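PDB 6OZE: endonuclease V from Homo sapiens, which cleaves inosine-containing RNA by metal-ion-dependent hydrolysis, acting as an inosine-specific endoribonuclease. Local coordinates for residues 38-43 against 225-230; 57-62 against 69-74; 109-114 against 138-143; 169-174 against 215-220. The protein carries 4 engineered substitutions. All blocks are in the same frame, centred on the assembly; numbering follows the deposited sequence.

In the fold
All four contacts gather round one mixed sheet of the endonuclease V fold, a member of the RNase H clan. Contacts 1 and 2 are stitched together, since strand 39-47 pairs with strand 54-63; contact 1 lays helix 226-242 on strand 39-47, and contact 2 closes the hairpin at the sheet's border. Contacts 1 and 3 are buried and rely on prolines, valines and carbonyl groups meeting carbon atoms. Contact 2, partly buried, uses regular backbone hydrogen bonds. Contact 4 lies at the surface and rests on an arginine gripping a helix end; its 215-220 segment leans on contact 1 through P225 and P227 and on contact 3 through L215 and T216.

Contact 1: 38-43 against 225-230; sequences QRVGGV and PEPVRQ. With NA (sodium ion), chain G.
P227, in the first turn of helix 226-242, sets its ring against the three consecutive strand residues V40, G41 and G42. Its CB lies 3.6 Å from G41 O and almost as near to G42 CA. One bond further, CG meets V40 CG1 at 3.7 Å in the conformer described here, one of two modelled for this valine; CG1 stands anti to V40 N (chi1 178°), and the two side chains cross obliquely. The last ring atom, CD, turns to C219 in the segment before the helix. L62 and L116, on the strands flanking 39-47, also touch this proline.

G42 brings only its CA to the helix, and that CA-H points nearly straight at P227 O, 3.5 Å away, with 165° at the hydrogen. The absence of a side chain permits an axis separation of 6.3 Å. Further on, one water donates to both V43 O, at 3.1 Å, and V228 O, at 2.9 Å. At the other end of the segment Q38 OE1 binds a sodium ion together with L37 O and F64 O. The chemistry is that of close-fitting carbon and weak C-H donors, with one water bridging two acceptors that cannot bond to each other.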
loop_
_atom_site.group_PDB
_atom_site.type_symbol
_atom_site.label_atom_id
_atom_site.label_comp_id
_atom_site.label_asym_id
_atom_site.label_seq_id
_atom_site.Cartn_x
_atom_site.Cartn_y
_atom_site.Cartn_z
ATOM N N GLN A 38 4.757 -13.008 -11.844
ATOM C CA GLN A 38 3.892 -12.903 -13.011
ATOM C C GLN A 38 2.732 -11.939 -12.836
ATOM O O GLN A 38 2.243 -11.408 -13.837
ATOM C CB GLN A 38 3.311 -14.280 -13.378
ATOM C CG GLN A 38 4.331 -15.258 -13.913
ATOM C CD GLN A 38 4.790 -14.895 -15.314
ATOM O OE1 GLN A 38 5.643 -14.031 -15.493
ATOM N NE2 GLN A 38 4.207 -15.544 -16.315
ATOM N N ARG A 39 2.234 -11.753 -11.613
ATOM C CA ARG A 39 1.066 -10.914 -11.372
ATOM C C ARG A 39 1.266 -10.073 -10.120
ATOM O O ARG A 39 1.596 -10.602 -9.053
ATOM C CB ARG A 39 -0.195 -11.770 -11.216
ATOM C CG ARG A 39 -0.574 -12.507 -12.492
ATOM C CD ARG A 39 -1.788 -13.412 -12.287
ATOM N NE ARG A 39 -1.556 -14.367 -11.211
ATOM C CZ ARG A 39 -0.885 -15.505 -11.342
ATOM N NH1 ARG A 39 -0.733 -16.300 -10.294
ATOM N NH2 ARG A 39 -0.368 -15.854 -12.513
ATOM N N VAL A 40 1.050 -8.769 -10.258
ATOM C CA VAL A 40 1.168 -7.812 -9.164
ATOM C C VAL A 40 -0.186 -7.135 -9.000
ATOM O O VAL A 40 -0.766 -6.666 -9.984
ATOM C CB VAL A 40 2.257 -6.761 -9.455
ATOM C CG1 VAL A 40 2.343 -5.750 -8.333
ATOM C CG2 VAL A 40 3.618 -7.424 -9.683
ATOM N N GLY A 41 -0.678 -7.082 -7.770
ATOM C CA GLY A 41 -1.959 -6.480 -7.498
ATOM C C GLY A 41 -1.796 -5.070 -6.956
ATOM O O GLY A 41 -0.743 -4.695 -6.423
ATOM N N GLY A 42 -2.854 -4.286 -7.132
ATOM C CA GLY A 42 -2.930 -2.956 -6.554
ATOM C C GLY A 42 -4.303 -2.772 -5.937
ATOM O O GLY A 42 -5.299 -3.300 -6.443
ATOM N N VAL A 43 -4.340 -2.050 -4.829
ATOM C CA VAL A 43 -5.598 -1.813 -4.116
ATOM C C VAL A 43 -5.744 -0.334 -3.813
ATOM O O VAL A 43 -4.757 0.378 -3.600
ATOM C CB VAL A 43 -5.791 -2.641 -2.824
ATOM C CG1 VAL A 43 -5.999 -4.115 -3.140
ATOM C CG2 VAL A 43 -4.623 -2.425 -1.856
ATOM N N PRO A 225 3.190 4.046 -9.013
ATOM C CA PRO A 225 3.357 2.698 -9.572
ATOM C C PRO A 225 2.074 2.202 -10.215
ATOM O O PRO A 225 0.978 2.445 -9.716
ATOM C CB PRO A 225 3.734 1.846 -8.356
ATOM C CG PRO A 225 4.265 2.824 -7.350
ATOM C CD PRO A 225 3.553 4.117 -7.588
ATOM N N GLU A 226 2.229 1.517 -11.348
ATOM C CA GLU A 226 1.087 1.131 -12.181
ATOM C C GLU A 226 -0.028 0.415 -11.436
ATOM O O GLU A 226 -1.196 0.781 -11.639
ATOM C CB GLU A 226 1.573 0.342 -13.404
ATOM C CG GLU A 226 1.922 1.218 -14.601
ATOM C CD GLU A 226 0.784 2.169 -14.969
ATOM O OE1 GLU A 226 0.760 3.299 -14.439
ATOM O OE2 GLU A 226 -0.097 1.785 -15.776
ATOM N N PRO A 227 0.233 -0.584 -10.584
ATOM C CA PRO A 227 -0.904 -1.256 -9.907
ATOM C C PRO A 227 -1.686 -0.311 -9.013
ATOM O O PRO A 227 -2.929 -0.386 -8.975
ATOM C CB PRO A 227 -0.230 -2.400 -9.132
ATOM C CG PRO A 227 1.093 -2.656 -9.908
ATOM C CD PRO A 227 1.520 -1.253 -10.281
ATOM N N VAL A 228 -1.007 0.589 -8.313
ATOM C CA VAL A 228 -1.664 1.591 -7.469
ATOM C C VAL A 228 -2.409 2.605 -8.328
ATOM O O VAL A 228 -3.560 2.987 -8.045
ATOM C CB VAL A 228 -0.590 2.280 -6.603
ATOM C CG1 VAL A 228 -1.177 3.423 -5.796
ATOM C CG2 VAL A 228 0.111 1.267 -5.702
ATOM N N ARG A 229 -1.765 3.048 -9.406
ATOM C CA ARG A 229 -2.361 4.055 -10.280
ATOM C C ARG A 229 -3.622 3.524 -10.944
ATOM O O ARG A 229 -4.629 4.235 -11.030
ATOM C CB ARG A 229 -1.338 4.469 -11.345
ATOM C CG ARG A 229 -1.645 5.796 -12.032
ATOM C CD ARG A 229 -0.606 6.172 -13.065
ATOM N NE ARG A 229 -0.654 5.333 -14.259
ATOM C CZ ARG A 229 -1.403 5.586 -15.330
ATOM N NH1 ARG A 229 -1.365 4.764 -16.368
ATOM N NH2 ARG A 229 -2.201 6.652 -15.365
ATOM N N GLN A 230 -3.586 2.272 -11.415
ATOM C CA GLN A 230 -4.772 1.701 -12.057
ATOM C C GLN A 230 -5.894 1.487 -11.053
ATOM O O GLN A 230 -7.065 1.660 -11.401
ATOM C CB GLN A 230 -4.413 0.413 -12.801
ATOM C CG GLN A 230 -3.500 0.640 -14.015
ATOM C CD GLN A 230 -4.167 1.426 -15.118
ATOM O OE1 GLN A 230 -5.390 1.380 -15.279
ATOM N NE2 GLN A 230 -3.373 2.155 -15.886
HETATM NA NA NA G . 7.302 -12.393 -15.023
HETATM O O HOH W 1 -4.366 3.031 -5.217
HETATM O O HOH W 2 7.421 -12.681 -17.576
HETATM O O HOH W 3 9.403 -11.456 -14.001
HETATM O O HOH W 4 9.203 -14.387 -14.560
#

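Contact 2: 57-62 against 69-74; sequences ASLVVL and VVYEES
L59 and E73 form a hydrogen-bonded antiparallel pair, with L59 N to E73 O and E73 N to L59 O both 2.9 Å. Two residues on, V61 N reaches Y71 O at the same length. The regularity then breaks: V61 O accepts two N-H groups, from V70 N at 2.8 Å and from Y71 N at a longer 3.3 Å.

A side-chain hydrogen bond joins the strands at their other end. S58 OG and S74 OG lie 2.8 Å apart, each oxygen placed beside its own backbone N (chi1 -63° and -65°). S58 OG is also bonded to S235 of helix 226-242, which packs on this face.

Apolar contacts follow the two faces. On the face of the serines, at the far end of the pairing, L62 CD1 meets V69 CG2 at 3.9 Å. On the opposite face V61 CB touches Y71 CB at 4.0 Å, while the ring of Y71 extends toward L59 and its OH goes to K106 of helix 89-106. V70, the extra residue of the bulge, brings CG2 to 3.3 Å from V61 O.

Two residues facing one make a classic beta bulge, here near the turn of the hairpin 54-63/69-78 that ends one side of the RNase H-like sheet.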
loop_
_atom_site.group_PDB
_atom_site.type_symbol
_atom_site.label_atom_id
_atom_site.label_comp_id
_atom_site.label_asym_id
_atom_site.label_seq_id
_atom_site.Cartn_x
_atom_site.Cartn_y
_atom_site.Cartn_z
ATOM N N ALA A 57 -13.948 0.873 -3.204
ATOM C CA ALA A 57 -12.802 -0.005 -2.995
ATOM C C ALA A 57 -12.514 -0.717 -4.306
ATOM O O ALA A 57 -13.441 -1.211 -4.964
ATOM C CB ALA A 57 -13.097 -1.030 -1.890
ATOM N N SER A 58 -11.233 -0.754 -4.702
ATOM C CA SER A 58 -10.856 -1.359 -5.970
ATOM C C SER A 58 -9.673 -2.303 -5.804
ATOM O O SER A 58 -8.759 -2.048 -5.005
ATOM C CB SER A 58 -10.472 -0.295 -7.007
ATOM O OG SER A 58 -11.597 0.543 -7.291
ATOM N N LEU A 59 -9.701 -3.382 -6.577
ATOM C CA LEU A 59 -8.586 -4.319 -6.692
ATOM C C LEU A 59 -8.285 -4.516 -8.161
ATOM O O LEU A 59 -9.191 -4.801 -8.952
ATOM C CB LEU A 59 -8.961 -5.658 -6.041
ATOM C CG LEU A 59 -8.063 -6.856 -6.370
ATOM C CD1 LEU A 59 -6.678 -6.647 -5.763
ATOM C CD2 LEU A 59 -8.688 -8.132 -5.826
ATOM N N VAL A 60 -7.011 -4.351 -8.530
ATOM C CA VAL A 60 -6.566 -4.630 -9.887
ATOM C C VAL A 60 -5.421 -5.628 -9.820
ATOM O O VAL A 60 -4.704 -5.713 -8.818
ATOM C CB VAL A 60 -6.137 -3.369 -10.666
ATOM C CG1 VAL A 60 -7.306 -2.383 -10.775
ATOM C CG2 VAL A 60 -4.891 -2.714 -10.022
ATOM N N VAL A 61 -5.293 -6.433 -10.865
ATOM C CA VAL A 61 -4.124 -7.293 -11.028
ATOM C C VAL A 61 -3.505 -6.981 -12.379
ATOM O O VAL A 61 -4.216 -6.890 -13.386
ATOM C CB VAL A 61 -4.482 -8.786 -10.930
ATOM C CG1 VAL A 61 -3.212 -9.643 -11.045
ATOM C CG2 VAL A 61 -5.233 -9.063 -9.616
ATOM N N LEU A 62 -2.184 -6.798 -12.399
ATOM C CA LEU A 62 -1.449 -6.518 -13.619
ATOM C C LEU A 62 -0.438 -7.629 -13.886
ATOM O O LEU A 62 0.117 -8.230 -12.962
ATOM C CB LEU A 62 -0.679 -5.186 -13.514
ATOM C CG LEU A 62 -1.451 -3.878 -13.687
ATOM C CD1 LEU A 62 -2.541 -3.678 -12.645
ATOM C CD2 LEU A 62 -0.467 -2.705 -13.666
ATOM N N VAL A 69 -3.268 -4.584 -17.330
ATOM C CA VAL A 69 -4.343 -4.996 -16.431
ATOM C C VAL A 69 -4.946 -6.304 -16.929
ATOM O O VAL A 69 -5.387 -6.404 -18.081
ATOM C CB VAL A 69 -5.409 -3.895 -16.300
ATOM C CG1 VAL A 69 -6.579 -4.386 -15.443
ATOM C CG2 VAL A 69 -4.811 -2.641 -15.667
ATOM N N VAL A 70 -4.982 -7.309 -16.051
ATOM C CA VAL A 70 -5.635 -8.582 -16.351
ATOM C C VAL A 70 -6.885 -8.822 -15.514
ATOM O O VAL A 70 -7.671 -9.723 -15.849
ATOM C CB VAL A 70 -4.658 -9.774 -16.247
ATOM C CG1 VAL A 70 -3.541 -9.637 -17.272
ATOM C CG2 VAL A 70 -4.052 -9.849 -14.861
ATOM N N TYR A 71 -7.103 -8.045 -14.460
ATOM C CA TYR A 71 -8.302 -8.173 -13.640
ATOM C C TYR A 71 -8.573 -6.833 -12.987
ATOM O O TYR A 71 -7.639 -6.158 -12.546
ATOM C CB TYR A 71 -8.108 -9.217 -12.532
ATOM C CG TYR A 71 -9.305 -9.373 -11.613
ATOM C CD1 TYR A 71 -10.340 -10.215 -11.950
ATOM C CD2 TYR A 71 -9.385 -8.673 -10.414
ATOM C CE1 TYR A 71 -11.435 -10.371 -11.123
ATOM C CE2 TYR A 71 -10.495 -8.824 -9.571
ATOM C CZ TYR A 71 -11.506 -9.669 -9.943
ATOM O OH TYR A 71 -12.613 -9.841 -9.125
ATOM N N GLU A 72 -9.844 -6.454 -12.908
ATOM C CA GLU A 72 -10.197 -5.256 -12.163
ATOM C C GLU A 72 -11.582 -5.420 -11.566
ATOM O O GLU A 72 -12.488 -5.956 -12.212
ATOM C CB GLU A 72 -10.150 -3.999 -13.041
ATOM C CG GLU A 72 -11.026 -4.050 -14.272
ATOM C CD GLU A 72 -10.829 -2.842 -15.170
ATOM O OE1 GLU A 72 -9.675 -2.385 -15.314
ATOM O OE2 GLU A 72 -11.830 -2.346 -15.724
ATOM N N GLU A 73 -11.735 -4.974 -10.319
ATOM C CA GLU A 73 -13.044 -4.977 -9.684
ATOM C C GLU A 73 -13.135 -3.776 -8.760
ATOM O O GLU A 73 -12.209 -3.513 -7.988
ATOM C CB GLU A 73 -13.280 -6.276 -8.913
ATOM C CG GLU A 73 -14.670 -6.362 -8.239
ATOM C CD GLU A 73 -15.832 -6.441 -9.225
ATOM O OE1 GLU A 73 -15.623 -6.832 -10.392
ATOM O OE2 GLU A 73 -16.972 -6.128 -8.817
ATOM N N SER A 74 -14.254 -3.049 -8.841
ATOM C CA SER A 74 -14.494 -1.885 -7.994
ATOM C C SER A 74 -15.877 -2.028 -7.388
ATOM O O SER A 74 -16.798 -2.518 -8.050
ATOM C CB SER A 74 -14.490 -0.598 -8.809
ATOM O OG SER A 74 -13.198 -0.356 -9.364
#

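Contact 3: 109-114 against 138-143; sequences GLMPQV and TDLPCV
V114 and P141 approach through backbone as much as side chain, the touching parts 111-114 and 140-143 running 41° apart. The apolar contacts come in two clusters. In the first, the chain of M111 is folded back at both chi2 (-67°) and chi3, which brings its CE to L140 CD1 at 3.9 Å; V100, L103 and R104 of helix 89-106 touch the same methionine. In the second, V114 CG2 lies 4.0 Å from P141 CB and extends to V143 CG2, beyond which helix 209-218 packs. This CG2 stands anti to V114 N, leaving CG1 wedged between the backbone N and the carbonyl carbon.

Carbonyl oxygens make a second class of contact. Q113 O stands obliquely over the CG-CD side of the P141 ring, 3.3 Å from CG and 3.4 Å from CD. P112 O meets the other branch of L140, CD2, at 3.8 Å. In the reverse direction P141 O receives the CA-H of V114, with V114 CA 3.2 Å away and 139° at the hydrogen.

Regular hydrogen bonding resumes just beyond: P141 pairs with L115 and V114 with G41, while Q113 OE1 accepts from Q38 N and R39 N. The helix before L140 ends in a Schellman motif at D139. P112 and P141 have no N-H to give and the neighbouring backbone pairs with other strands, so here carbonyl groups are set against C-H, probably a weakly attractive pairing.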
loop_
_atom_site.group_PDB
_atom_site.type_symbol
_atom_site.label_atom_id
_atom_site.label_comp_id
_atom_site.label_asym_id
_atom_site.label_seq_id
_atom_site.Cartn_x
_atom_site.Cartn_y
_atom_site.Cartn_z
ATOM N N GLY A 109 -6.529 -18.464 -10.732
ATOM C CA GLY A 109 -5.386 -18.344 -11.614
ATOM C C GLY A 109 -4.924 -16.923 -11.852
ATOM O O GLY A 109 -3.853 -16.734 -12.435
ATOM N N LEU A 110 -5.706 -15.927 -11.439
ATOM C CA LEU A 110 -5.312 -14.531 -11.573
ATOM C C LEU A 110 -4.893 -13.912 -10.249
ATOM O O LEU A 110 -4.654 -12.700 -10.195
ATOM C CB LEU A 110 -6.430 -13.701 -12.212
ATOM C CG LEU A 110 -6.696 -13.948 -13.699
ATOM C CD1 LEU A 110 -7.841 -13.068 -14.190
ATOM C CD2 LEU A 110 -5.441 -13.730 -14.532
ATOM N N MET A 111 -4.804 -14.705 -9.183
ATOM C CA MET A 111 -4.468 -14.155 -7.877
ATOM C C MET A 111 -3.107 -13.480 -7.944
ATOM O O MET A 111 -2.168 -14.039 -8.531
ATOM C CB MET A 111 -4.419 -15.260 -6.825
ATOM C CG MET A 111 -5.766 -15.551 -6.180
ATOM S SD MET A 111 -6.342 -14.168 -5.169
ATOM C CE MET A 111 -5.009 -14.013 -3.989
ATOM N N PRO A 112 -2.960 -12.296 -7.375
ATOM C CA PRO A 112 -1.650 -11.642 -7.369
ATOM C C PRO A 112 -0.671 -12.358 -6.450
ATOM O O PRO A 112 -1.047 -12.962 -5.444
ATOM C CB PRO A 112 -1.964 -10.241 -6.842
ATOM C CG PRO A 112 -3.234 -10.394 -6.054
ATOM C CD PRO A 112 -4.016 -11.454 -6.785
ATOM N N GLN A 113 0.615 -12.255 -6.788
ATOM C CA GLN A 113 1.657 -12.790 -5.920
ATOM C C GLN A 113 2.119 -11.780 -4.878
ATOM O O GLN A 113 2.844 -12.153 -3.939
ATOM C CB GLN A 113 2.848 -13.249 -6.770
ATOM C CG GLN A 113 2.526 -14.460 -7.630
ATOM C CD GLN A 113 3.478 -14.604 -8.784
ATOM O OE1 GLN A 113 3.306 -13.955 -9.811
ATOM N NE2 GLN A 113 4.503 -15.439 -8.623
ATOM N N VAL A 114 1.714 -10.524 -5.034
ATOM C CA VAL A 114 2.090 -9.433 -4.141
ATOM C C VAL A 114 1.096 -8.309 -4.394
ATOM O O VAL A 114 0.620 -8.126 -5.519
ATOM C CB VAL A 114 3.555 -8.988 -4.432
ATOM C CG1 VAL A 114 3.735 -8.605 -5.917
ATOM C CG2 VAL A 114 3.961 -7.815 -3.537
ATOM N N THR A 138 -4.675 -11.391 4.494
ATOM C CA THR A 138 -4.679 -12.137 3.237
ATOM C C THR A 138 -3.560 -13.166 3.160
ATOM O O THR A 138 -3.621 -14.058 2.305
ATOM C CB THR A 138 -4.520 -11.199 2.038
ATOM O OG1 THR A 138 -3.269 -10.510 2.129
ATOM C CG2 THR A 138 -5.658 -10.182 1.983
ATOM N N ASP A 139 -2.557 -13.066 4.043
ATOM C CA ASP A 139 -1.303 -13.826 3.946
ATOM C C ASP A 139 -0.671 -13.693 2.564
ATOM O O ASP A 139 -0.229 -14.669 1.963
ATOM C CB ASP A 139 -1.468 -15.287 4.342
ATOM C CG ASP A 139 -0.156 -15.915 4.774
ATOM O OD1 ASP A 139 0.734 -15.173 5.258
ATOM O OD2 ASP A 139 -0.015 -17.143 4.621
ATOM N N LEU A 140 -0.660 -12.474 2.047
ATOM C CA LEU A 140 -0.000 -12.196 0.787
ATOM C C LEU A 140 1.143 -11.222 1.023
ATOM O O LEU A 140 1.051 -10.347 1.888
ATOM C CB LEU A 140 -0.967 -11.552 -0.211
ATOM C CG LEU A 140 -2.058 -12.423 -0.835
ATOM C CD1 LEU A 140 -2.984 -11.547 -1.674
ATOM C CD2 LEU A 140 -1.434 -13.536 -1.678
ATOM N N PRO A 141 2.234 -11.351 0.275
ATOM C CA PRO A 141 3.239 -10.289 0.269
ATOM C C PRO A 141 2.580 -8.960 -0.053
ATOM O O PRO A 141 1.778 -8.848 -0.989
ATOM C CB PRO A 141 4.192 -10.727 -0.847
ATOM C CG PRO A 141 4.077 -12.233 -0.853
ATOM C CD PRO A 141 2.603 -12.477 -0.603
ATOM N N CYS A 142 2.858 -7.951 0.774
ATOM C CA CYS A 142 2.250 -6.640 0.595
ATOM C C CYS A 142 3.281 -5.556 0.848
ATOM O O CYS A 142 4.098 -5.672 1.766
ATOM C CB CYS A 142 1.087 -6.406 1.567
ATOM S SG CYS A 142 -0.469 -7.205 1.139
ATOM N N VAL A 143 3.207 -4.503 0.039
ATOM C CA VAL A 143 4.087 -3.343 0.129
ATOM C C VAL A 143 3.223 -2.110 0.353
ATOM O O VAL A 143 2.241 -1.892 -0.376
ATOM C CB VAL A 143 4.884 -3.182 -1.172
ATOM C CG1 VAL A 143 5.743 -1.905 -1.125
ATOM C CG2 VAL A 143 5.730 -4.416 -1.415
#

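Contact 4: 169-174 against 215-220; sequences QTRGDS and LTSACS. Engineered in segment 215-220: S217 (natural residue Cys), A218 (natural residue Cys), S220 (natural residue Cys). With NA (sodium ion), chain F; GOL (glycerol), chain D.
R171 and G172, the middle residues of a type II beta turn from T170 to D173, face S217, in the last turn of helix 209-218, and S220 just past its end. With CG anti to the backbone N (chi1 175°) and the chain extended from there to NE, the guanidinium of R171 spans the gap to the helix end. There NH2 donates to S217 O at 2.8 Å, with 154° at the hydrogen and the oxygen close to the guanidinium plane. NE adds a weak bond of 3.2 Å to the same S217 O. S220 N reaches that carbonyl from the opposite face of its plane, so the oxygen is held from both sides. S220 O lies over the centre of the guanidinium face, 3.2 Å from R171 CZ, where it touches without a hydrogen bond. G172 CA lies 3.5 Å from S217 OG, in one of two modelled conformers of this serine.

Such a helix end presents carbonyl groups whose partial negative charge would suit an arginine, and this one comes from the loop leading into the border strand 174-178. A glycerol, probably from the crystallisation liquor, shares the site: its O1 accepts a weak bond from R171 NH2. S217, A218 and S220 are engineered replacements of cysteines; S220 OG donates to T216 O at 2.8 Å.

The turn itself is braced by D173 OD2, which accepts from Q169 N at 2.8 Å through its anti lone pair and from T170 N at 3.0 Å from above the carboxylate plane. Q169 OE1 binds a sodium ion at 2.8 Å, alongside R166 O, L168 O and three waters.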
loop_
_atom_site.group_PDB
_atom_site.type_symbol
_atom_site.label_atom_id
_atom_site.label_comp_id
_atom_site.label_asym_id
_atom_site.label_seq_id
_atom_site.Cartn_x
_atom_site.Cartn_y
_atom_site.Cartn_z
ATOM N N GLN A 169 18.196 11.783 -7.797
ATOM C CA GLN A 169 18.466 12.224 -9.161
ATOM C C GLN A 169 17.563 11.568 -10.193
ATOM O O GLN A 169 17.066 12.252 -11.096
ATOM C CB GLN A 169 19.937 11.966 -9.531
ATOM C CG GLN A 169 20.930 12.781 -8.728
ATOM C CD GLN A 169 20.927 14.241 -9.124
ATOM O OE1 GLN A 169 20.100 15.023 -8.654
ATOM N NE2 GLN A 169 21.855 14.618 -9.996
ATOM N N THR A 170 17.372 10.255 -10.118
ATOM C CA THR A 170 16.686 9.522 -11.176
ATOM C C THR A 170 15.785 8.471 -10.560
ATOM O O THR A 170 15.861 8.175 -9.363
ATOM C CB THR A 170 17.666 8.787 -12.107
ATOM O OG1 THR A 170 18.357 7.773 -11.363
ATOM C CG2 THR A 170 18.671 9.741 -12.724
ATOM N N ARG A 171 14.922 7.904 -11.404
ATOM C CA ARG A 171 14.146 6.736 -11.017
ATOM C C ARG A 171 15.050 5.715 -10.343
ATOM O O ARG A 171 16.171 5.449 -10.798
ATOM C CB ARG A 171 13.508 6.102 -12.258
ATOM C CG ARG A 171 12.773 4.797 -11.993
ATOM C CD ARG A 171 12.111 4.305 -13.261
ATOM N NE ARG A 171 11.486 2.992 -13.118
ATOM C CZ ARG A 171 11.134 2.236 -14.153
ATOM N NH1 ARG A 171 11.346 2.679 -15.388
ATOM N NH2 ARG A 171 10.566 1.045 -13.975
ATOM N N GLY A 172 14.552 5.141 -9.257
ATOM C CA GLY A 172 15.252 4.107 -8.552
ATOM C C GLY A 172 16.120 4.604 -7.422
ATOM O O GLY A 172 16.494 3.805 -6.556
ATOM N N ASP A 173 16.431 5.900 -7.393
ATOM C CA ASP A 173 17.219 6.451 -6.297
ATOM C C ASP A 173 16.364 6.463 -5.039
ATOM O O ASP A 173 15.166 6.761 -5.088
ATOM C CB ASP A 173 17.657 7.886 -6.597
ATOM C CG ASP A 173 18.729 7.970 -7.662
ATOM O OD1 ASP A 173 19.206 6.921 -8.146
ATOM O OD2 ASP A 173 19.097 9.104 -8.016
ATOM N N SER A 174 16.984 6.153 -3.905
ATOM C CA SER A 174 16.218 5.999 -2.673
ATOM C C SER A 174 17.098 6.322 -1.476
ATOM O O SER A 174 18.329 6.258 -1.555
ATOM C CB SER A 174 15.660 4.575 -2.539
ATOM O OG SER A 174 16.719 3.631 -2.477
ATOM N N LEU A 215 10.856 -3.530 -6.238
ATOM C CA LEU A 215 9.631 -3.885 -6.946
ATOM C C LEU A 215 8.823 -2.641 -7.285
ATOM O O LEU A 215 8.278 -2.523 -8.391
ATOM C CB LEU A 215 8.767 -4.811 -6.077
ATOM C CG LEU A 215 7.408 -5.177 -6.673
ATOM C CD1 LEU A 215 7.593 -5.906 -7.993
ATOM C CD2 LEU A 215 6.616 -6.030 -5.675
ATOM N N THR A 216 8.716 -1.707 -6.337
ATOM C CA THR A 216 7.969 -0.483 -6.616
ATOM C C THR A 216 8.587 0.273 -7.787
ATOM O O THR A 216 7.871 0.772 -8.666
ATOM C CB THR A 216 7.931 0.382 -5.356
ATOM O OG1 THR A 216 7.321 -0.371 -4.301
ATOM C CG2 THR A 216 7.076 1.623 -5.594
ATOM N N SER A 217 9.917 0.377 -7.810
ATOM C CA SER A 217 10.575 1.002 -8.955
ATOM C C SER A 217 10.248 0.266 -10.249
ATOM O O SER A 217 9.943 0.900 -11.272
ATOM C CB SER A 217 12.092 1.071 -8.738
ATOM O OG SER A 217 12.684 1.962 -9.664
ATOM N N ALA A 218 10.296 -1.069 -10.224
ATOM C CA ALA A 218 10.048 -1.855 -11.426
ATOM C C ALA A 218 8.622 -1.684 -11.932
ATOM O O ALA A 218 8.370 -1.822 -13.140
ATOM C CB ALA A 218 10.341 -3.326 -11.139
ATOM N N CYS A 219 7.696 -1.364 -11.034
ATOM C CA CYS A 219 6.293 -1.201 -11.392
ATOM C C CYS A 219 5.929 0.223 -11.772
ATOM O O CYS A 219 4.760 0.478 -12.073
ATOM C CB CYS A 219 5.385 -1.673 -10.245
ATOM S SG CYS A 219 5.409 -3.435 -10.022
ATOM N N SER A 220 6.888 1.144 -11.822
ATOM C CA SER A 220 6.607 2.560 -12.040
ATOM C C SER A 220 6.872 2.927 -13.498
ATOM O O SER A 220 8.022 2.965 -13.943
ATOM C CB SER A 220 7.429 3.429 -11.091
ATOM O OG SER A 220 7.024 3.206 -9.750
HETATM NA NA NA F . 17.832 16.094 -7.448
HETATM C C1 GOL D . 7.931 0.088 -15.739
HETATM O O1 GOL D . 8.750 -1.011 -15.476
HETATM C C2 GOL D . 8.105 0.445 -17.229
HETATM O O2 GOL D . 8.626 1.720 -17.400
HETATM C C3 GOL D . 6.691 0.309 -17.829
HETATM O O3 GOL D . 6.719 0.920 -19.082
HETATM O O HOH W 5 18.253 18.510 -7.791
HETATM O O HOH W 6 16.655 16.174 -9.657
HETATM O O HOH W 7 15.771 16.051 -6.463
#